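Local structure of flagellin B1 (Methanocaldococcus jannaschii DSM 2661, 5YA6) at residues T37-A40 and G41-P44; I100-D104 and G105-N109; A131-T134 and R135-V138; F154-P157 and A158-Q162. The protein is an archaeal flagellin that probably assembles into the filament of the archaellum, the rotating motility organelle, and binds a calcium ion in its beta-rich domain. All coordinates share one frame; numbering follows the deposited sequence.

Contact 1 of 4, residues T37-A40 and G41-P44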
loop_
_atom_site.group_PDB
_atom_site.type_symbol
_atom_site.label_atom_id
_atom_site.label_comp_id
_atom_site.label_asym_id
_atom_site.label_seq_id
_atom_site.Cartn_x
_atom_site.Cartn_y
_atom_site.Cartn_z
ATOM N N THR B 37 -9.718 -10.593 9.725
ATOM C CA THR B 37 -11.042 -11.027 10.126
ATOM C C THR B 37 -12.039 -10.477 9.102
ATOM O O THR B 37 -11.785 -9.440 8.495
ATOM C CB THR B 37 -11.409 -10.583 11.566
ATOM O OG1 THR B 37 -12.547 -11.322 12.070
ATOM C CG2 THR B 37 -11.736 -9.123 11.618
ATOM N N PRO B 38 -13.165 -11.139 8.906
ATOM C CA PRO B 38 -14.163 -10.547 7.979
ATOM C C PRO B 38 -14.730 -9.210 8.487
ATOM O O PRO B 38 -14.872 -9.013 9.686
ATOM C CB PRO B 38 -15.254 -11.604 7.882
ATOM C CG PRO B 38 -14.560 -12.904 8.254
ATOM C CD PRO B 38 -13.561 -12.477 9.321
ATOM N N ASN B 39 -15.105 -8.354 7.548
ATOM C CA ASN B 39 -15.930 -7.177 7.875
ATOM C C ASN B 39 -17.213 -7.650 8.600
ATOM O O ASN B 39 -17.783 -8.639 8.244
ATOM C CB ASN B 39 -16.235 -6.368 6.608
ATOM C CG ASN B 39 -14.984 -5.755 5.960
ATOM O OD1 ASN B 39 -13.971 -5.548 6.631
ATOM N ND2 ASN B 39 -15.049 -5.484 4.660
ATOM N N ALA B 40 -17.643 -6.925 9.628
ATOM C CA ALA B 40 -18.972 -7.238 10.264
ATOM C C ALA B 40 -20.052 -7.379 9.225
ATOM O O ALA B 40 -20.147 -6.544 8.331
ATOM C CB ALA B 40 -19.344 -6.139 11.257
ATOM N N GLY B 41 -20.798 -8.461 9.292
ATOM C CA GLY B 41 -21.868 -8.741 8.345
ATOM C C GLY B 41 -21.538 -9.368 7.020
ATOM O O GLY B 41 -22.405 -9.591 6.198
ATOM N N SER B 42 -20.256 -9.678 6.799
ATOM C CA SER B 42 -19.839 -10.334 5.557
ATOM C C SER B 42 -20.376 -11.726 5.406
ATOM O O SER B 42 -20.462 -12.487 6.378
ATOM C CB SER B 42 -18.296 -10.419 5.445
ATOM O OG SER B 42 -17.735 -9.133 5.363
ATOM N N ALA B 43 -20.662 -12.089 4.162
ATOM C CA ALA B 43 -20.868 -13.449 3.784
ATOM C C ALA B 43 -19.511 -14.211 3.891
ATOM O O ALA B 43 -18.456 -13.592 4.058
ATOM C CB ALA B 43 -21.396 -13.522 2.393
ATOM N N PRO B 44 -19.544 -15.540 3.863
ATOM C CA PRO B 44 -18.284 -16.285 3.858
ATOM C C PRO B 44 -17.433 -15.945 2.653
ATOM O O PRO B 44 -17.936 -15.719 1.543
ATOM C CB PRO B 44 -18.735 -17.738 3.843
ATOM C CG PRO B 44 -20.062 -17.685 4.589
ATOM C CD PRO B 44 -20.690 -16.426 4.119
#

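Contact 2 of 4, residues I100-D104 and G105-N109. With CA (calcium ion), chain D.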
loop_
_atom_site.group_PDB
_atom_site.type_symbol
_atom_site.label_atom_id
_atom_site.label_comp_id
_atom_site.label_asym_id
_atom_site.label_seq_id
_atom_site.Cartn_x
_atom_site.Cartn_y
_atom_site.Cartn_z
ATOM N N ILE B 100 -6.423 -18.679 13.950
ATOM C CA ILE B 100 -6.379 -18.010 15.257
ATOM C C ILE B 100 -7.683 -18.230 16.017
ATOM O O ILE B 100 -7.691 -18.504 17.245
ATOM C CB ILE B 100 -6.047 -16.489 15.116
ATOM C CG1 ILE B 100 -4.661 -16.339 14.452
ATOM C CG2 ILE B 100 -6.065 -15.804 16.470
ATOM C CD1 ILE B 100 -3.443 -16.931 15.169
ATOM N N GLN B 101 -8.800 -18.136 15.324
ATOM C CA GLN B 101 -10.089 -18.360 15.931
ATOM C C GLN B 101 -11.032 -18.873 14.826
ATOM O O GLN B 101 -11.062 -18.326 13.732
ATOM C CB GLN B 101 -10.463 -17.039 16.502
ATOM C CG GLN B 101 -11.823 -16.899 17.058
ATOM C CD GLN B 101 -11.916 -15.559 17.759
ATOM O OE1 GLN B 101 -11.174 -15.296 18.724
ATOM N NE2 GLN B 101 -12.766 -14.677 17.243
ATOM N N ASP B 102 -11.701 -20.000 15.042
ATOM C CA ASP B 102 -12.552 -20.545 14.006
ATOM C C ASP B 102 -13.524 -21.580 14.633
ATOM O O ASP B 102 -13.211 -22.731 14.636
ATOM C CB ASP B 102 -11.667 -21.181 12.945
ATOM C CG ASP B 102 -12.434 -21.812 11.826
ATOM O OD1 ASP B 102 -13.655 -21.533 11.657
ATOM O OD2 ASP B 102 -11.785 -22.514 11.099
ATOM N N ALA B 103 -14.693 -21.123 15.080
ATOM C CA ALA B 103 -15.660 -22.006 15.849
ATOM C C ALA B 103 -16.111 -23.214 15.042
ATOM O O ALA B 103 -16.137 -24.364 15.553
ATOM C CB ALA B 103 -16.883 -21.177 16.265
ATOM N N ASP B 104 -16.436 -22.972 13.771
ATOM C CA ASP B 104 -16.943 -24.017 12.916
ATOM C C ASP B 104 -15.910 -24.792 12.084
ATOM O O ASP B 104 -16.294 -25.669 11.315
ATOM C CB ASP B 104 -18.095 -23.470 12.039
ATOM C CG ASP B 104 -17.627 -22.675 10.848
ATOM O OD1 ASP B 104 -16.438 -22.335 10.809
ATOM O OD2 ASP B 104 -18.441 -22.408 9.928
ATOM N N GLY B 105 -14.603 -24.471 12.158
ATOM C CA GLY B 105 -13.610 -25.230 11.354
ATOM C C GLY B 105 -13.419 -24.849 9.873
ATOM O O GLY B 105 -12.603 -25.438 9.198
ATOM N N SER B 106 -14.165 -23.833 9.416
ATOM C CA SER B 106 -14.186 -23.430 8.003
ATOM C C SER B 106 -12.796 -23.088 7.415
ATOM O O SER B 106 -12.532 -23.349 6.228
ATOM C CB SER B 106 -15.187 -22.253 7.822
ATOM O OG SER B 106 -14.780 -21.086 8.487
ATOM N N LEU B 107 -11.898 -22.521 8.233
ATOM C CA LEU B 107 -10.554 -22.171 7.749
ATOM C C LEU B 107 -9.695 -23.345 7.307
ATOM O O LEU B 107 -8.804 -23.183 6.452
ATOM C CB LEU B 107 -9.786 -21.315 8.756
ATOM C CG LEU B 107 -10.163 -19.856 8.809
ATOM C CD1 LEU B 107 -9.481 -19.259 10.011
ATOM C CD2 LEU B 107 -9.694 -19.134 7.555
ATOM N N SER B 108 -10.009 -24.538 7.817
ATOM C CA SER B 108 -9.339 -25.739 7.388
ATOM C C SER B 108 -9.744 -26.169 5.993
ATOM O O SER B 108 -9.036 -26.943 5.387
ATOM C CB SER B 108 -9.473 -26.879 8.424
ATOM O OG SER B 108 -8.866 -26.464 9.675
ATOM N N ASN B 109 -10.852 -25.639 5.461
ATOM C CA ASN B 109 -11.119 -25.699 4.046
ATOM C C ASN B 109 -10.847 -24.399 3.270
ATOM O O ASN B 109 -11.338 -24.228 2.143
ATOM C CB ASN B 109 -12.556 -26.143 3.819
ATOM C CG ASN B 109 -12.600 -27.569 3.417
ATOM O OD1 ASN B 109 -12.216 -27.902 2.296
ATOM N ND2 ASN B 109 -12.924 -28.444 4.361
HETATM CA CA CA D . -15.256 -20.256 10.691
HETATM O O HOH W 1 -9.951 -24.428 11.834
HETATM O O HOH W 2 -16.769 -20.109 12.609
#

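Contact 3 of 4, residues A131-T134 and R135-V138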
loop_
_atom_site.group_PDB
_atom_site.type_symbol
_atom_site.label_atom_id
_atom_site.label_comp_id
_atom_site.label_asym_id
_atom_site.label_seq_id
_atom_site.Cartn_x
_atom_site.Cartn_y
_atom_site.Cartn_z
ATOM N N ALA B 131 16.195 -8.833 5.513
ATOM C CA ALA B 131 15.290 -8.496 6.597
ATOM C C ALA B 131 14.940 -7.019 6.462
ATOM O O ALA B 131 15.693 -6.256 5.895
ATOM C CB ALA B 131 15.920 -8.807 7.937
ATOM N N ILE B 132 13.770 -6.639 6.955
ATOM C CA ILE B 132 13.326 -5.253 6.807
ATOM C C ILE B 132 13.994 -4.366 7.856
ATOM O O ILE B 132 13.841 -4.602 9.072
ATOM C CB ILE B 132 11.810 -5.156 6.949
ATOM C CG1 ILE B 132 11.083 -6.127 5.975
ATOM C CG2 ILE B 132 11.384 -3.730 6.753
ATOM C CD1 ILE B 132 9.657 -6.333 6.382
ATOM N N PRO B 133 14.771 -3.370 7.405
ATOM C CA PRO B 133 15.456 -2.538 8.397
ATOM C C PRO B 133 14.549 -1.511 9.028
ATOM O O PRO B 133 13.364 -1.367 8.668
ATOM C CB PRO B 133 16.547 -1.855 7.576
ATOM C CG PRO B 133 16.076 -1.871 6.203
ATOM C CD PRO B 133 15.131 -3.011 6.021
ATOM N N THR B 134 15.077 -0.815 10.007
ATOM C CA THR B 134 14.320 0.190 10.719
ATOM C C THR B 134 13.853 1.316 9.752
ATOM O O THR B 134 14.479 1.571 8.714
ATOM C CB THR B 134 15.217 0.813 11.818
ATOM O OG1 THR B 134 16.415 1.315 11.242
ATOM C CG2 THR B 134 15.526 -0.170 12.887
ATOM N N ARG B 135 12.710 1.917 10.102
ATOM C CA ARG B 135 12.145 3.103 9.409
ATOM C C ARG B 135 11.751 2.790 7.982
ATOM O O ARG B 135 11.876 3.647 7.111
ATOM C CB ARG B 135 13.101 4.280 9.462
ATOM C CG ARG B 135 13.477 4.651 10.886
ATOM C CD ARG B 135 13.893 6.104 10.934
ATOM N NE ARG B 135 15.141 6.329 10.234
ATOM C CZ ARG B 135 15.583 7.507 9.805
ATOM N NH1 ARG B 135 16.800 7.582 9.179
ATOM N NH2 ARG B 135 14.828 8.610 9.997
ATOM N N SER B 136 11.268 1.566 7.730
ATOM C CA SER B 136 10.947 1.112 6.416
ATOM C C SER B 136 9.400 1.182 6.197
ATOM O O SER B 136 8.584 0.672 6.986
ATOM C CB SER B 136 11.346 -0.317 6.212
ATOM O OG SER B 136 12.749 -0.466 6.032
ATOM N N GLU B 137 9.012 1.687 5.028
ATOM C CA GLU B 137 7.585 1.759 4.659
ATOM C C GLU B 137 7.161 0.475 3.956
ATOM O O GLU B 137 7.752 0.053 2.955
ATOM C CB GLU B 137 7.326 2.887 3.660
ATOM C CG GLU B 137 7.699 4.239 4.162
ATOM C CD GLU B 137 6.777 4.783 5.193
ATOM O OE1 GLU B 137 5.895 4.066 5.732
ATOM O OE2 GLU B 137 6.959 5.985 5.519
ATOM N N VAL B 138 6.081 -0.126 4.452
ATOM C CA VAL B 138 5.458 -1.278 3.832
ATOM C C VAL B 138 3.986 -1.035 3.583
ATOM O O VAL B 138 3.291 -0.589 4.496
ATOM C CB VAL B 138 5.593 -2.567 4.739
ATOM C CG1 VAL B 138 5.040 -3.767 3.975
ATOM C CG2 VAL B 138 7.082 -2.837 4.981
#

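Contact 4 of 4, residues F154-P157 and A158-Q162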
loop_
_atom_site.group_PDB
_atom_site.type_symbol
_atom_site.label_atom_id
_atom_site.label_comp_id
_atom_site.label_asym_id
_atom_site.label_seq_id
_atom_site.Cartn_x
_atom_site.Cartn_y
_atom_site.Cartn_z
ATOM N N PHE B 154 2.250 0.157 7.234
ATOM C CA PHE B 154 3.040 0.422 8.426
ATOM C C PHE B 154 4.394 0.931 8.071
ATOM O O PHE B 154 4.875 0.722 6.952
ATOM C CB PHE B 154 3.135 -0.803 9.330
ATOM C CG PHE B 154 3.779 -1.984 8.716
ATOM C CD1 PHE B 154 5.170 -2.161 8.777
ATOM C CD2 PHE B 154 3.002 -3.037 8.201
ATOM C CE1 PHE B 154 5.764 -3.302 8.248
ATOM C CE2 PHE B 154 3.574 -4.155 7.667
ATOM C CZ PHE B 154 4.953 -4.309 7.649
ATOM N N THR B 155 4.992 1.630 9.012
ATOM C CA THR B 155 6.376 2.026 8.927
ATOM C C THR B 155 7.046 1.302 10.067
ATOM O O THR B 155 6.626 1.464 11.207
ATOM C CB THR B 155 6.537 3.551 9.156
ATOM O OG1 THR B 155 5.597 4.252 8.354
ATOM C CG2 THR B 155 7.976 3.984 8.859
ATOM N N THR B 156 8.104 0.512 9.782
ATOM C CA THR B 156 8.752 -0.194 10.886
ATOM C C THR B 156 9.399 0.867 11.823
ATOM O O THR B 156 9.800 1.919 11.373
ATOM C CB THR B 156 9.820 -1.188 10.445
ATOM O OG1 THR B 156 10.867 -0.558 9.742
ATOM C CG2 THR B 156 9.147 -2.246 9.581
ATOM N N PRO B 157 9.497 0.533 13.098
ATOM C CA PRO B 157 10.025 1.538 14.045
ATOM C C PRO B 157 11.496 1.824 13.777
ATOM O O PRO B 157 12.172 1.050 13.083
ATOM C CB PRO B 157 9.840 0.872 15.385
ATOM C CG PRO B 157 9.711 -0.573 15.136
ATOM C CD PRO B 157 8.989 -0.646 13.810
ATOM N N ALA B 158 11.999 2.937 14.335
ATOM C CA ALA B 158 13.369 3.337 14.158
ATOM C C ALA B 158 14.372 2.531 15.029
ATOM O O ALA B 158 15.567 2.636 14.836
ATOM C CB ALA B 158 13.470 4.843 14.469
ATOM N N ALA B 159 13.845 1.756 15.963
ATOM C CA ALA B 159 14.662 0.809 16.765
ATOM C C ALA B 159 13.869 -0.443 17.017
ATOM O O ALA B 159 12.631 -0.414 17.340
ATOM C CB ALA B 159 15.084 1.446 18.070
ATOM N N TYR B 160 14.568 -1.580 16.843
ATOM C CA TYR B 160 13.988 -2.844 17.190
ATOM C C TYR B 160 14.511 -3.262 18.572
ATOM O O TYR B 160 15.732 -3.520 18.689
ATOM C CB TYR B 160 14.347 -3.908 16.163
ATOM C CG TYR B 160 13.851 -3.626 14.718
ATOM C CD1 TYR B 160 12.575 -3.157 14.482
ATOM C CD2 TYR B 160 14.660 -3.811 13.651
ATOM C CE1 TYR B 160 12.119 -2.936 13.190
ATOM C CE2 TYR B 160 14.231 -3.570 12.340
ATOM C CZ TYR B 160 12.964 -3.123 12.121
ATOM O OH TYR B 160 12.454 -2.923 10.866
ATOM N N THR B 161 13.605 -3.280 19.553
ATOM C CA THR B 161 13.923 -3.464 20.986
ATOM C C THR B 161 13.565 -4.803 21.583
ATOM O O THR B 161 13.988 -5.062 22.731
ATOM C CB THR B 161 13.169 -2.426 21.832
ATOM O OG1 THR B 161 11.773 -2.747 21.823
ATOM C CG2 THR B 161 13.349 -1.069 21.271
ATOM N N GLN B 162 12.765 -5.624 20.890
ATOM C CA GLN B 162 12.433 -6.973 21.311
ATOM C C GLN B 162 12.180 -7.823 20.111
ATOM O O GLN B 162 12.167 -7.314 18.947
ATOM C CB GLN B 162 11.215 -6.949 22.249
ATOM C CG GLN B 162 9.938 -6.471 21.595
ATOM C CD GLN B 162 9.125 -5.498 22.426
ATOM O OE1 GLN B 162 9.663 -4.548 23.037
ATOM N NE2 GLN B 162 7.805 -5.700 22.426
#

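Contact 1 of 4, residues T37-A40 and G41-P44
Asn39 and Ser42 close a type II beta turn: Ser42 N donates to Asn39 O at 3.0 Å. The N-H points fairly straight at its acceptor (156°), approaching tilted from the carbonyl plane. The same carbonyl oxygen is met a second time from the Ser42 side chain, whose OG stands 2.9 Å from Asn39 O in the conformer described. That approach depends on the hydroxyl being turned beside its own backbone N (chi1 -64°), which folds OG back over the mouth of the turn; since Ser42 is modelled in two positions, this second approach remains doubtful.

Apolar packing is slight. Ser42 CB lies 4.1 Å from Pro38 CB, while Asn39 lends its CB to Ser42 OG at 3.4 Å and carries its amide away from the turn.

Steric demand sets the corner. Gly41 has a positive phi of 83°, and a beta carbon there would collide with Ala40 O, so the third position of the turn suits a residue without a side chain.

The turn follows strand 28-38, which is zipped to strand 13-23 through Thr37 and Met14; beyond it, Asn39 pairs with Gly12. In this conformer Ser42 OG is also hydrogen-bonded to Gly12 N. Pro38 rests on Ile112 and Pro44 on Val111, both in strand 111-112, the antiparallel partner of strand 45-46.

Contact 2 of 4, residues I100-D104 and G105-N109
Asp102 reaches across its own loop to Leu107, Ser106 and a calcium ion. Its CB touches Leu107 CD1 at 4.1 Å. From there CG runs anti to the backbone N (chi1 179°), which carries the carboxylate into the curl of residues 105-107. OD1 binds the calcium at 2.3 Å and receives a further, weak bond from Ser106 N. OD2 turns from the metal and accepts Leu107 N at 2.9 Å, on its syn side but 32° out of the carboxylate plane, at the amino end of the 3-10 segment 106-108. A water donates to OD2 at 2.8 Å and also meets Ser108 OG, so both oxygens are held.

Asp102 to Gly105 form a type I beta turn, with a weak bond from Gly105 N to Asp102 O; Asp102, Asp104 and Ser106 are alternate residues of one calcium-binding loop. Asp104 OD1 (2.4 Å) and Ser106 OG (2.4 Å) join Asp102 on the calcium, as does a water held by Asp104 N. Ser106 N reaches Asp104 OD1 at 3.1 Å from above the carboxylate plane, bracing one ligand by the backbone of another. Asn113 and Asp116 complete the site, and Ser106 OG is hydrogen-bonded to Val111 O.

The loop leaves strand 94-99 with a classic beta bulge, Ile100 and Gln101 facing Ile117 of strand 117-123. Leu107 plugs in against Ala118 of that strand and Leu47, before the chain enters strand 111-112.

Contact 3 of 4, residues A131-T134 and R135-V138
Ser136 bends back onto Pro133 where the chain enters strand 137-143 of the immunoglobulin-like beta sandwich of archaellins. The hydrogen bond is from side chain to backbone: Ser136 OG donates to Pro133 O at 2.9 Å, coming from above the carbonyl plane, 51° out of it. With OG beside its own backbone N (chi1 -76°), the hydroxyl is aimed into the bend. Pro133 O is also weakly hydrogen-bonded to Tyr160 OH.

Carbon packing flanks this bond. The CG2 branch of Ile132 presses on Ser136 CB at 3.5 Å, closer than usual van der Waals contact, and Pro133 CD lies 3.5 Å from Ser136 OG. With an alanine here, Pro133 O is likely to lose one of its donors and the bend to be less firmly tied.

At the corner Arg135 takes a positive phi (65°), and its side chain touches Ala158. Beyond it Glu137 O is hydrogen-bonded to Gln141 NE2 of the second subunit. The left-handed backbone at Arg135 also leaves its CB only 3.1 Å from Thr134 O.

Contact 4 of 4, residues F154-P157 and A158-Q162
Tyr160 and Thr156 meet at their hydroxyl ends because of their first torsions. In Tyr160 the ring stem is anti to the carbonyl carbon (chi1 -61°), laying the ring back along the preceding chain; in Thr156, OG1 sits between the backbone N and the carbonyl carbon (chi1 61°), facing it. Tyr160 OH thus stands 3.1 Å from Thr156 OG1 and 3.2 Å from Thr156 CB, which lies at the ring edge near its plane. Each oxygen has a clear partner outside the pair: Tyr160 OH is hydrogen-bonded to Ile132 O, and Thr156 OG1 to Pro133 O and Ser136 N.

Pro157 supplies the apolar support. Its CG and CD each approach Tyr160 CE1 to 3.9 Å, the pyrrolidine crossing the tyrosine side chain at about a right angle. A phenylalanine in place of Tyr160 would probably deprive Ile132 O of the tyrosine hydroxyl and break the link to the bend before strand 137-143. Thr161 OG1 donates to Gln162 OE1 at 3.0 Å.

The segment carries the chain off the end of strand 150-155, whose pairing with the chain of strand 137-143 runs on through Thr156 with Ser136 and Pro157 with Arg135. Thr156 and Tyr160 both touch Ile29 of strand 28-38, and the Tyr160 ring meets that of Tyr22 in strand 13-23. Pro157 leans on Ile165 and Leu167 of strand 164-168.

How the contacts relate
The four contacts form two groups on opposite sides of the chain's centre. Contacts 1 and 2 share the calcium end: their centres are 14 Å apart and their nearest atoms about 6 Å, with no touch, but Asp116 links them, binding the ion while its backbone O accepts Thr37 OG1. The side chain of Pro38 comes within about 8 Å of the calcium. Contacts 3 and 4 lie with centres 8 Å apart and touch directly; Glu137 OE1 and Thr155 OG1 are 2.6 Å apart, a probable hydrogen bond, and Thr134 CB packs against Pro157 O at 3.3 Å. Between the groups, centres are 31 to 32 Å apart. Contacts 1, 3 and 4 reach the same large sheet.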